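Local coordinates for putative flagellar hook-associated protein (Vibrio parahaemolyticus, PDB 3PWX) that probably serves as a structural component of the bacterial flagellum, as a hook-associated member of the flagellin family, at residues A[31-36]-A[126-131]; A[37-42]-A[97-102]; A[81-86]-A[115-120]; A[138-143]-A[191-196]. One frame throughout, in Å; residues are numbered along the deposited sequence.

Contact 1. Residues A[31-36]-A[126-131]; sequences ANLKTT and RVVTVA
L33 of the long helix 7-61 meets V128 and V130 of strand 127-131, so that a beta hairpin lies against the helical rod expected of the flagellin family. The hairpin pairs strand 127-131 antiparallel with strand 134-137, and the helix is predicted to form a coiled coil here. The case illustrates how a small sheet can be laid on a long helix through very few side chains.

The apolar contact comes first. One methyl of L33 does all the touching: CD2 lies 3.8 Å from V128 CG1 and 3.9 Å from V128 CB, and the two side chains run antiparallel, lying alongside rather than end to end. With CG anti to the backbone N (chi1 175°), the leucine branch continues toward the strand. Strand alternation turns V128 and V130 to the helix and V127 and T129 away from it. V130 adds a looser touch through CG1. L204 of helix 172-223 and M136 of the partner strand also pack against L33.

Polar bonds of the neighbourhood run beside this apolar patch. K34 forms a salt bridge with D205, tying the two long helices together, and N29 and H211 bond to the carbonyl oxygens of T129 and V130.

Within the helix, two threonine hydroxyls fold back onto carbonyls one turn earlier. N32 O thereby accepts two bonds from the same residue, T36 N at 3.2 Å and T36 OG1 at 3.0 Å, which reach it from opposite faces of its carbonyl plane.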
loop_
_atom_site.group_PDB
_atom_site.type_symbol
_atom_site.label_atom_id
_atom_site.label_comp_id
_atom_site.label_asym_id
_atom_site.label_seq_id
_atom_site.Cartn_x
_atom_site.Cartn_y
_atom_site.Cartn_z
ATOM N N ALA A 31 4.948 13.323 -2.668
ATOM C CA ALA A 31 4.411 14.667 -2.829
ATOM C C ALA A 31 3.162 14.602 -3.744
ATOM O O ALA A 31 2.167 15.253 -3.482
ATOM C CB ALA A 31 5.459 15.615 -3.399
ATOM N N ASN A 32 3.190 13.817 -4.824
ATOM C CA ASN A 32 1.979 13.863 -5.656
ATOM C C ASN A 32 0.808 13.215 -4.990
ATOM O O ASN A 32 -0.339 13.640 -5.175
ATOM C CB ASN A 32 2.207 13.397 -7.074
ATOM C CG ASN A 32 3.079 14.369 -7.834
ATOM O OD1 ASN A 32 2.993 15.568 -7.603
ATOM N ND2 ASN A 32 3.921 13.874 -8.741
ATOM N N LEU A 33 1.079 12.227 -4.153
ATOM C CA LEU A 33 -0.025 11.524 -3.517
ATOM C C LEU A 33 -0.654 12.459 -2.437
ATOM O O LEU A 33 -1.880 12.558 -2.315
ATOM C CB LEU A 33 0.406 10.139 -3.001
ATOM C CG LEU A 33 -0.612 9.326 -2.201
ATOM C CD1 LEU A 33 -1.981 9.239 -2.912
ATOM C CD2 LEU A 33 -0.064 7.948 -1.909
ATOM N N LYS A 34 0.200 13.199 -1.732
ATOM C CA LYS A 34 -0.249 14.138 -0.723
ATOM C C LYS A 34 -1.161 15.195 -1.316
ATOM O O LYS A 34 -2.111 15.694 -0.657
ATOM C CB LYS A 34 0.929 14.822 -0.066
ATOM C CG LYS A 34 1.813 13.884 0.758
ATOM C CD LYS A 34 2.674 14.655 1.722
ATOM C CE LYS A 34 1.721 15.376 2.713
ATOM N NZ LYS A 34 2.213 15.244 4.136
ATOM N N THR A 35 -0.857 15.553 -2.558
ATOM C CA THR A 35 -1.618 16.572 -3.243
ATOM C C THR A 35 -2.995 16.092 -3.586
ATOM O O THR A 35 -3.935 16.833 -3.517
ATOM C CB THR A 35 -0.952 16.966 -4.542
ATOM O OG1 THR A 35 0.211 17.727 -4.210
ATOM C CG2 THR A 35 -1.937 17.838 -5.392
ATOM N N THR A 36 -3.083 14.841 -3.962
ATOM C CA THR A 36 -4.305 14.210 -4.401
ATOM C C THR A 36 -5.107 13.930 -3.167
ATOM O O THR A 36 -6.331 14.029 -3.184
ATOM C CB THR A 36 -3.884 12.897 -5.014
ATOM O OG1 THR A 36 -3.145 13.208 -6.194
ATOM C CG2 THR A 36 -5.057 12.026 -5.361
ATOM N N ARG A 126 -7.191 2.340 -5.756
ATOM C CA ARG A 126 -5.975 2.504 -6.503
ATOM C C ARG A 126 -4.854 2.674 -5.492
ATOM O O ARG A 126 -5.067 3.140 -4.307
ATOM C CB ARG A 126 -6.016 3.783 -7.334
ATOM C CG ARG A 126 -6.789 3.711 -8.643
ATOM C CD ARG A 126 -8.172 4.272 -8.504
ATOM N NE ARG A 126 -8.376 5.568 -9.144
ATOM C CZ ARG A 126 -8.822 6.641 -8.496
ATOM N NH1 ARG A 126 -9.050 7.799 -9.133
ATOM N NH2 ARG A 126 -9.069 6.552 -7.201
ATOM N N VAL A 127 -3.665 2.333 -5.963
ATOM C CA VAL A 127 -2.434 2.390 -5.184
ATOM C C VAL A 127 -1.372 3.204 -5.920
ATOM O O VAL A 127 -1.339 3.296 -7.179
ATOM C CB VAL A 127 -1.834 0.975 -4.955
ATOM C CG1 VAL A 127 -2.886 0.027 -4.374
ATOM C CG2 VAL A 127 -1.250 0.430 -6.224
ATOM N N VAL A 128 -0.463 3.715 -5.110
ATOM C CA VAL A 128 0.735 4.404 -5.536
ATOM C C VAL A 128 1.910 3.812 -4.780
ATOM O O VAL A 128 1.848 3.599 -3.519
ATOM C CB VAL A 128 0.561 5.920 -5.191
ATOM C CG1 VAL A 128 1.885 6.643 -4.954
ATOM C CG2 VAL A 128 -0.196 6.566 -6.300
ATOM N N THR A 129 2.985 3.581 -5.527
ATOM C CA THR A 129 4.257 3.038 -4.997
ATOM C C THR A 129 5.063 4.172 -4.376
ATOM O O THR A 129 5.307 5.191 -5.033
ATOM C CB THR A 129 5.059 2.412 -6.093
ATOM O OG1 THR A 129 4.323 1.280 -6.549
ATOM C CG2 THR A 129 6.434 1.916 -5.584
ATOM N N VAL A 130 5.487 4.005 -3.129
ATOM C CA VAL A 130 6.019 5.116 -2.441
ATOM C C VAL A 130 7.401 4.803 -1.871
ATOM O O VAL A 130 8.018 5.689 -1.270
ATOM C CB VAL A 130 5.025 5.621 -1.329
ATOM C CG1 VAL A 130 3.667 6.046 -1.957
ATOM C CG2 VAL A 130 4.813 4.583 -0.220
ATOM N N ALA A 131 7.844 3.540 -1.996
ATOM C CA ALA A 131 9.216 3.102 -1.743
ATOM C C ALA A 131 9.301 1.689 -2.294
ATOM O O ALA A 131 8.258 1.060 -2.518
ATOM C CB ALA A 131 9.600 3.116 -0.253
#

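Contact 2. Residues A[37-42]-A[97-102]; sequences LSSQET and HFLFSG. With MG (magnesium ion), chain C.
S39 and Q40 on helix 7-61 lie against L99 and F100 in a type I beta turn running from F98 to S101, and the backbones approach most closely at Q40 and L99, 7.4 Å apart between their CA atoms. This is a loop resting on a helix without regular pairing. The F100 ring turns an edge to the helix backbone: CZ lies 3.9 Å from Q40 O, which sits near the ring plane. Q40 CG stands off that plane, outside the rim and 3.9 Å from F100 CE2. L99 places CD2 4.2 Å from S39 OG, a loose touch at the margin, and its CB lies over one face of the neighbouring F100 ring. H43, the next turn of the helix, packs on both L99 and F100.

At the other end of the loop, H97 binds a magnesium ion through NE2 at 2.3 Å, with three waters as further ligands. H97 ND1 is hydrogen-bonded to E95, which helps to fix the rotation of the imidazole and probably makes NE2 a better donor to the metal. The chemistry thus divides the loop: dispersion and ring-edge contacts seat the turn on the helix, while metal coordination is left to the histidine.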
loop_
_atom_site.group_PDB
_atom_site.type_symbol
_atom_site.label_atom_id
_atom_site.label_comp_id
_atom_site.label_asym_id
_atom_site.label_seq_id
_atom_site.Cartn_x
_atom_site.Cartn_y
_atom_site.Cartn_z
ATOM N N LEU A 37 -4.434 13.620 -2.063
ATOM C CA LEU A 37 -5.169 13.295 -0.877
ATOM C C LEU A 37 -5.779 14.550 -0.346
ATOM O O LEU A 37 -6.954 14.508 -0.005
ATOM C CB LEU A 37 -4.310 12.603 0.176
ATOM C CG LEU A 37 -3.821 11.181 -0.064
ATOM C CD1 LEU A 37 -2.958 10.768 1.132
ATOM C CD2 LEU A 37 -4.984 10.241 -0.249
ATOM N N SER A 38 -5.048 15.670 -0.296
ATOM C CA SER A 38 -5.588 16.939 0.230
ATOM C C SER A 38 -6.786 17.308 -0.600
ATOM O O SER A 38 -7.811 17.751 -0.084
ATOM C CB SER A 38 -4.640 18.090 0.062
ATOM O OG SER A 38 -3.492 17.852 0.773
ATOM N N SER A 39 -6.641 17.144 -1.914
ATOM C CA SER A 39 -7.769 17.384 -2.803
ATOM C C SER A 39 -9.077 16.643 -2.444
ATOM O O SER A 39 -10.154 17.237 -2.524
ATOM C CB SER A 39 -7.366 17.181 -4.253
ATOM O OG SER A 39 -8.438 17.651 -5.058
ATOM N N GLN A 40 -9.003 15.370 -2.050
ATOM C CA GLN A 40 -10.192 14.635 -1.556
ATOM C C GLN A 40 -10.755 15.159 -0.235
ATOM O O GLN A 40 -11.956 15.075 0.009
ATOM C CB GLN A 40 -9.858 13.188 -1.321
ATOM C CG GLN A 40 -9.637 12.405 -2.587
ATOM C CD GLN A 40 -8.953 11.070 -2.346
ATOM O OE1 GLN A 40 -8.054 10.687 -3.099
ATOM N NE2 GLN A 40 -9.346 10.365 -1.282
ATOM N N GLU A 41 -9.867 15.646 0.607
ATOM C CA GLU A 41 -10.182 16.158 1.914
ATOM C C GLU A 41 -11.006 17.415 1.779
ATOM O O GLU A 41 -11.964 17.613 2.538
ATOM C CB GLU A 41 -8.899 16.533 2.645
ATOM C CG GLU A 41 -8.439 15.608 3.779
ATOM C CD GLU A 41 -6.937 15.847 4.217
ATOM O OE1 GLU A 41 -5.995 15.849 3.367
ATOM O OE2 GLU A 41 -6.704 16.001 5.427
ATOM N N THR A 42 -10.651 18.272 0.821
ATOM C CA THR A 42 -11.441 19.491 0.571
ATOM C C THR A 42 -12.859 19.085 0.237
ATOM O O THR A 42 -13.798 19.634 0.797
ATOM C CB THR A 42 -10.871 20.263 -0.633
ATOM O OG1 THR A 42 -9.597 20.837 -0.291
ATOM C CG2 THR A 42 -11.829 21.362 -1.127
ATOM N N HIS A 97 -10.894 13.099 -14.553
ATOM C CA HIS A 97 -11.230 11.843 -13.915
ATOM C C HIS A 97 -12.113 11.985 -12.674
ATOM O O HIS A 97 -11.931 12.932 -11.888
ATOM C CB HIS A 97 -9.931 11.087 -13.602
ATOM C CG HIS A 97 -9.167 10.725 -14.836
ATOM N ND1 HIS A 97 -7.804 10.878 -14.941
ATOM C CD2 HIS A 97 -9.584 10.239 -16.035
ATOM C CE1 HIS A 97 -7.411 10.479 -16.140
ATOM N NE2 HIS A 97 -8.471 10.102 -16.823
ATOM N N PHE A 98 -13.070 11.072 -12.482
ATOM C CA PHE A 98 -13.902 11.121 -11.271
ATOM C C PHE A 98 -13.166 10.649 -10.020
ATOM O O PHE A 98 -12.850 9.511 -9.865
ATOM C CB PHE A 98 -15.245 10.416 -11.448
ATOM C CG PHE A 98 -16.154 11.120 -12.396
ATOM C CD1 PHE A 98 -16.930 12.204 -11.969
ATOM C CD2 PHE A 98 -16.189 10.754 -13.731
ATOM C CE1 PHE A 98 -17.770 12.892 -12.886
ATOM C CE2 PHE A 98 -17.018 11.422 -14.630
ATOM C CZ PHE A 98 -17.809 12.487 -14.218
ATOM N N LEU A 99 -12.910 11.571 -9.113
ATOM C CA LEU A 99 -12.153 11.318 -7.908
ATOM C C LEU A 99 -12.689 10.164 -7.059
ATOM O O LEU A 99 -11.967 9.498 -6.362
ATOM C CB LEU A 99 -12.206 12.635 -7.107
ATOM C CG LEU A 99 -10.938 13.515 -7.054
ATOM C CD1 LEU A 99 -10.068 13.504 -8.362
ATOM C CD2 LEU A 99 -11.277 14.978 -6.572
ATOM N N PHE A 100 -13.991 9.945 -7.092
ATOM C CA PHE A 100 -14.613 9.154 -6.006
ATOM C C PHE A 100 -15.334 7.961 -6.513
ATOM O O PHE A 100 -16.126 7.372 -5.730
ATOM C CB PHE A 100 -15.615 9.961 -5.136
ATOM C CG PHE A 100 -14.970 10.937 -4.248
ATOM C CD1 PHE A 100 -15.218 12.283 -4.400
ATOM C CD2 PHE A 100 -14.063 10.519 -3.233
ATOM C CE1 PHE A 100 -14.625 13.196 -3.559
ATOM C CE2 PHE A 100 -13.450 11.429 -2.443
ATOM C CZ PHE A 100 -13.745 12.784 -2.601
ATOM N N SER A 101 -15.068 7.624 -7.773
ATOM C CA SER A 101 -15.686 6.499 -8.437
ATOM C C SER A 101 -14.984 5.125 -8.346
ATOM O O SER A 101 -15.370 4.155 -9.058
ATOM C CB SER A 101 -15.911 6.885 -9.914
ATOM O OG SER A 101 -17.037 7.794 -9.991
ATOM N N GLY A 102 -13.983 4.979 -7.498
ATOM C CA GLY A 102 -13.319 3.703 -7.485
ATOM C C GLY A 102 -12.550 3.550 -8.802
ATOM O O GLY A 102 -11.903 4.469 -9.238
HETATM MG MG MG C . -8.590 8.929 -18.759
HETATM O O HOH W 1 -8.017 10.670 -19.295
HETATM O O HOH W 2 -10.390 9.757 -19.168
HETATM O O HOH W 3 -9.669 7.176 -17.639
#

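Contact 3. Residues A[81-86]-A[115-120]; sequences YRDSIE and GAYVVE
Y117, just ahead of the short strand 118-119, points its ring at helix 71-89 and meets R82 and E86, one helical turn apart. The contact, an example of one aromatic side chain joining a loop to a helix, is uneven.

The close part has two sites. Y117 OH stands over one face of the R82 guanidinium, 2.8 Å from NE, but the angle is too poor for a hydrogen bond; K112 NZ makes a weak one to this oxygen. The arginine NE-H is turned instead to D83 OD1 at 3.0 Å, and NH1 reaches that same oxygen at 2.9 Å; this side-on salt bridge lies in the guanidinium plane. A bend at chi3 (72°) turns the guanidinium across the end of the tyrosine, with the two planes 60° apart. R82 NH2 forms a second salt bridge with D159, and L155 of helix 154-166 packs against both R82 and Y117. At the ring's edge, E86 OE1 lies in the ring plane, 3.2 Å from Y117 CE1, with the carboxylate turned 73° from the ring.

The looser part is the approach of D83, whose OD1 stays 3.9 Å from Y117 OH. R82, D83 and E86 are partly exposed, while Y117 is buried.

The chemistry implies a division of labour. Two aspartates hold the guanidinium's orientation, and its face is thereby presented to the phenol oxygen. The carboxylate of E86 meets the ring's edge, where C-H groups carry partial positive charge, an arrangement that is probably weakly favourable.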
loop_
_atom_site.group_PDB
_atom_site.type_symbol
_atom_site.label_atom_id
_atom_site.label_comp_id
_atom_site.label_asym_id
_atom_site.label_seq_id
_atom_site.Cartn_x
_atom_site.Cartn_y
_atom_site.Cartn_z
ATOM N N TYR A 81 -28.227 21.798 -0.346
ATOM C CA TYR A 81 -27.191 20.995 0.307
ATOM C C TYR A 81 -27.165 19.569 -0.267
ATOM O O TYR A 81 -26.102 19.007 -0.476
ATOM C CB TYR A 81 -27.348 21.038 1.840
ATOM C CG TYR A 81 -27.192 22.463 2.393
ATOM C CD1 TYR A 81 -25.978 23.133 2.244
ATOM C CD2 TYR A 81 -28.239 23.138 3.008
ATOM C CE1 TYR A 81 -25.778 24.416 2.723
ATOM C CE2 TYR A 81 -28.057 24.465 3.496
ATOM C CZ TYR A 81 -26.795 25.073 3.345
ATOM O OH TYR A 81 -26.485 26.324 3.759
ATOM N N ARG A 82 -28.346 19.051 -0.586
ATOM C CA ARG A 82 -28.478 17.833 -1.317
ATOM C C ARG A 82 -27.704 17.882 -2.629
ATOM O O ARG A 82 -26.898 16.973 -2.890
ATOM C CB ARG A 82 -29.934 17.477 -1.553
ATOM C CG ARG A 82 -30.133 16.139 -2.261
ATOM C CD ARG A 82 -31.510 16.087 -2.903
ATOM N NE ARG A 82 -31.571 16.973 -4.071
ATOM C CZ ARG A 82 -32.689 17.254 -4.749
ATOM N NH1 ARG A 82 -32.660 18.102 -5.767
ATOM N NH2 ARG A 82 -33.840 16.727 -4.365
ATOM N N ASP A 83 -27.850 18.949 -3.401
ATOM C CA ASP A 83 -27.214 18.973 -4.718
ATOM C C ASP A 83 -25.737 19.145 -4.587
ATOM O O ASP A 83 -24.963 18.427 -5.209
ATOM C CB ASP A 83 -27.773 20.087 -5.589
ATOM C CG ASP A 83 -29.227 19.861 -5.978
ATOM O OD1 ASP A 83 -29.785 18.760 -5.749
ATOM O OD2 ASP A 83 -29.816 20.828 -6.523
ATOM N N SER A 84 -25.355 20.086 -3.741
ATOM C CA SER A 84 -23.975 20.334 -3.365
ATOM C C SER A 84 -23.189 19.063 -2.875
ATOM O O SER A 84 -21.979 18.916 -3.116
ATOM C CB SER A 84 -23.990 21.471 -2.342
ATOM O OG SER A 84 -22.819 21.499 -1.542
ATOM N N ILE A 85 -23.875 18.144 -2.204
ATOM C CA ILE A 85 -23.267 16.898 -1.759
ATOM C C ILE A 85 -23.127 15.951 -2.948
ATOM O O ILE A 85 -22.149 15.221 -3.047
ATOM C CB ILE A 85 -24.100 16.238 -0.657
ATOM C CG1 ILE A 85 -23.827 16.893 0.679
ATOM C CG2 ILE A 85 -23.848 14.770 -0.558
ATOM C CD1 ILE A 85 -25.074 16.867 1.629
ATOM N N GLU A 86 -24.084 15.992 -3.864
ATOM C CA GLU A 86 -23.955 15.235 -5.092
ATOM C C GLU A 86 -22.776 15.718 -5.911
ATOM O O GLU A 86 -22.014 14.904 -6.395
ATOM C CB GLU A 86 -25.216 15.326 -5.921
ATOM C CG GLU A 86 -25.025 14.844 -7.380
ATOM C CD GLU A 86 -26.339 14.795 -8.100
ATOM O OE1 GLU A 86 -26.782 13.670 -8.455
ATOM O OE2 GLU A 86 -26.962 15.888 -8.231
ATOM N N GLY A 115 -34.759 8.523 -11.169
ATOM C CA GLY A 115 -35.686 9.028 -10.149
ATOM C C GLY A 115 -35.173 8.929 -8.711
ATOM O O GLY A 115 -35.706 9.564 -7.811
ATOM N N ALA A 116 -34.150 8.112 -8.485
ATOM C CA ALA A 116 -33.496 8.033 -7.159
ATOM C C ALA A 116 -31.969 8.151 -7.336
ATOM O O ALA A 116 -31.460 7.941 -8.438
ATOM C CB ALA A 116 -33.873 6.707 -6.444
ATOM N N TYR A 117 -31.246 8.540 -6.282
ATOM C CA TYR A 117 -29.768 8.523 -6.395
ATOM C C TYR A 117 -29.254 7.107 -6.385
ATOM O O TYR A 117 -29.590 6.316 -5.507
ATOM C CB TYR A 117 -29.084 9.385 -5.342
ATOM C CG TYR A 117 -29.466 10.843 -5.430
ATOM C CD1 TYR A 117 -28.811 11.698 -6.316
ATOM C CD2 TYR A 117 -30.498 11.369 -4.624
ATOM C CE1 TYR A 117 -29.150 13.041 -6.389
ATOM C CE2 TYR A 117 -30.860 12.724 -4.688
ATOM C CZ TYR A 117 -30.180 13.555 -5.579
ATOM O OH TYR A 117 -30.502 14.894 -5.672
ATOM N N VAL A 118 -28.485 6.780 -7.407
ATOM C CA VAL A 118 -27.865 5.461 -7.509
ATOM C C VAL A 118 -26.309 5.611 -7.473
ATOM O O VAL A 118 -25.729 6.446 -8.184
ATOM C CB VAL A 118 -28.330 4.680 -8.788
ATOM C CG1 VAL A 118 -27.272 3.602 -9.196
ATOM C CG2 VAL A 118 -29.703 4.062 -8.587
ATOM N N VAL A 119 -25.621 4.824 -6.655
ATOM C CA VAL A 119 -24.170 4.938 -6.693
ATOM C C VAL A 119 -23.612 4.173 -7.847
ATOM O O VAL A 119 -23.678 2.943 -7.865
ATOM C CB VAL A 119 -23.484 4.579 -5.371
ATOM C CG1 VAL A 119 -21.982 4.680 -5.576
ATOM C CG2 VAL A 119 -23.891 5.586 -4.236
ATOM N N GLU A 120 -23.058 4.862 -8.841
ATOM C CA GLU A 120 -22.446 4.078 -9.937
ATOM C C GLU A 120 -20.957 3.883 -9.843
ATOM O O GLU A 120 -20.431 3.075 -10.576
ATOM C CB GLU A 120 -22.798 4.630 -11.299
ATOM C CG GLU A 120 -23.989 3.950 -11.924
ATOM C CD GLU A 120 -24.743 4.924 -12.801
ATOM O OE1 GLU A 120 -24.135 5.986 -13.106
ATOM O OE2 GLU A 120 -25.930 4.674 -13.156
#

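Contact 4. Residues A[138-143]-A[191-196]; sequences SNMTAQ and LGAMTE
The loop leading from the beta hairpin into the short helix 142-145 lies along the long C-terminal helix 172-223, and M140, modelled as selenomethionine, carries the contact between them. It is a simple instance of a flexible side chain spanning from loop to helix, with SE in place of sulfur. The backbones come nearest at M140 and A193, whose CA atoms are 7.3 Å apart.

M140 bends at both chi2 (-54°) and chi3 (-64°), which brings its terminal methyl down onto the helix. There CE touches A193 CB at 3.6 Å and A193 CA at 3.9 Å; the small alanine lets the methyl approach the helix backbone. I145 and I197 pack on M140, with Q40 of helix 7-61 alongside.

E196, one turn beyond A193, crosses M140 at a slant, its extended chain setting OE1 4.0 Å from M140 CE in a van der Waals contact. Its charge is answered by R200, which forms a salt bridge with OE2 and also donates through NH1 to the carbonyl of N139, linking helix to loop beside the methionine, while K132 of the second subunit makes a long, weak ion pair with E196.

Just past M140, T141 is the N-cap of helix 142-145, its OG1 accepting a hydrogen bond from E144 N.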
loop_
_atom_site.group_PDB
_atom_site.type_symbol
_atom_site.label_atom_id
_atom_site.label_comp_id
_atom_site.label_asym_id
_atom_site.label_seq_id
_atom_site.Cartn_x
_atom_site.Cartn_y
_atom_site.Cartn_z
ATOM N N SER A 138 -4.627 5.317 -2.400
ATOM C CA SER A 138 -4.670 6.732 -2.756
ATOM C C SER A 138 -6.054 7.233 -3.037
ATOM O O SER A 138 -6.249 8.464 -3.224
ATOM C CB SER A 138 -3.759 6.963 -3.977
ATOM O OG SER A 138 -4.264 6.267 -5.113
ATOM N N ASN A 139 -7.058 6.362 -3.021
ATOM C CA ASN A 139 -8.419 6.887 -3.181
ATOM C C ASN A 139 -9.424 6.670 -2.040
ATOM O O ASN A 139 -9.194 5.818 -1.182
ATOM C CB ASN A 139 -9.010 6.416 -4.495
ATOM C CG ASN A 139 -9.262 4.916 -4.536
ATOM O OD1 ASN A 139 -8.451 4.077 -4.082
ATOM N ND2 ASN A 139 -10.408 4.561 -5.117
HETATM N N MSE A 140 -10.493 7.481 -1.999
HETATM C CA MSE A 140 -11.670 7.149 -1.183
HETATM C C MSE A 140 -12.809 6.878 -2.165
HETATM O O MSE A 140 -12.716 7.263 -3.318
HETATM C CB MSE A 140 -12.060 8.256 -0.201
HETATM C CG MSE A 140 -11.096 8.520 0.943
HETATM SE SE MSE A 140 -10.641 6.929 2.023
HETATM C CE MSE A 140 -12.410 6.519 2.749
ATOM N N THR A 141 -13.828 6.140 -1.742
ATOM C CA THR A 141 -14.959 5.942 -2.622
ATOM C C THR A 141 -16.307 6.409 -2.093
ATOM O O THR A 141 -16.645 6.175 -0.937
ATOM C CB THR A 141 -15.086 4.502 -3.189
ATOM O OG1 THR A 141 -15.598 3.606 -2.188
ATOM C CG2 THR A 141 -13.777 4.087 -3.754
ATOM N N ALA A 142 -17.078 7.013 -2.986
ATOM C CA ALA A 142 -18.474 7.365 -2.664
ATOM C C ALA A 142 -19.189 6.083 -2.257
ATOM O O ALA A 142 -19.954 6.049 -1.326
ATOM C CB ALA A 142 -19.141 7.999 -3.849
ATOM N N GLN A 143 -18.916 4.990 -2.937
ATOM C CA GLN A 143 -19.664 3.807 -2.603
ATOM C C GLN A 143 -19.439 3.272 -1.210
ATOM O O GLN A 143 -20.363 2.772 -0.613
ATOM C CB GLN A 143 -19.448 2.700 -3.609
ATOM C CG GLN A 143 -20.182 1.495 -3.225
ATOM C CD GLN A 143 -20.513 0.742 -4.421
ATOM O OE1 GLN A 143 -21.500 1.091 -5.116
ATOM N NE2 GLN A 143 -19.684 -0.274 -4.747
ATOM N N LEU A 191 -16.382 11.571 8.245
ATOM C CA LEU A 191 -15.367 11.964 9.211
ATOM C C LEU A 191 -14.361 10.860 9.398
ATOM O O LEU A 191 -13.185 11.128 9.611
ATOM C CB LEU A 191 -16.011 12.350 10.574
ATOM C CG LEU A 191 -16.769 13.701 10.713
ATOM C CD1 LEU A 191 -17.222 13.949 12.145
ATOM C CD2 LEU A 191 -15.927 14.910 10.209
ATOM N N GLY A 192 -14.818 9.615 9.326
ATOM C CA GLY A 192 -13.907 8.466 9.443
ATOM C C GLY A 192 -12.934 8.426 8.270
ATOM O O GLY A 192 -11.738 8.152 8.438
ATOM N N ALA A 193 -13.437 8.706 7.082
ATOM C CA ALA A 193 -12.621 8.868 5.867
ATOM C C ALA A 193 -11.512 9.879 5.970
ATOM O O ALA A 193 -10.415 9.634 5.498
ATOM C CB ALA A 193 -13.536 9.320 4.725
HETATM N N MSE A 194 -11.825 11.044 6.549
HETATM C CA MSE A 194 -10.894 12.171 6.633
HETATM C C MSE A 194 -9.868 11.871 7.701
HETATM O O MSE A 194 -8.711 12.277 7.600
HETATM C CB MSE A 194 -11.682 13.465 6.979
HETATM C CG MSE A 194 -12.426 14.160 5.801
HETATM SE SE MSE A 194 -13.616 15.615 6.451
HETATM C CE MSE A 194 -12.305 17.086 6.274
ATOM N N THR A 195 -10.297 11.201 8.772
ATOM C CA THR A 195 -9.350 10.686 9.756
ATOM C C THR A 195 -8.438 9.674 9.064
ATOM O O THR A 195 -7.229 9.663 9.282
ATOM C CB THR A 195 -10.078 10.024 10.901
ATOM O OG1 THR A 195 -10.778 11.028 11.656
ATOM C CG2 THR A 195 -9.108 9.370 11.820
ATOM N N GLU A 196 -8.998 8.844 8.179
ATOM C CA GLU A 196 -8.185 7.866 7.509
ATOM C C GLU A 196 -7.228 8.577 6.569
ATOM O O GLU A 196 -6.064 8.273 6.548
ATOM C CB GLU A 196 -9.031 6.827 6.800
ATOM C CG GLU A 196 -8.246 5.589 6.489
ATOM C CD GLU A 196 -8.886 4.690 5.424
ATOM O OE1 GLU A 196 -10.129 4.532 5.430
ATOM O OE2 GLU A 196 -8.096 4.113 4.612
#

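Contacts 1, 2 and 4 form a continuous cluster about the long helices. Contacts 2 and 4 have centres about 9 Å apart and are joined by a probable hydrogen bond from A142 N to F100 O of 2.9 Å. Contacts 1 and 4, with centres about 15 Å apart, are joined where S138 and N139, just after the hairpin's second strand, bond to R126: R126 N probably bonds N139 OD1 at 2.7 Å. Contacts 1 and 2 use successive turns of helix 7-61. Contact 3 stands apart, its centre about 29 Å from that of contact 1, on the opposite side of the chain's centre, and touches contact 4 where V119 packs on Q143. The magnesium ion belongs to contact 2 alone, through H97.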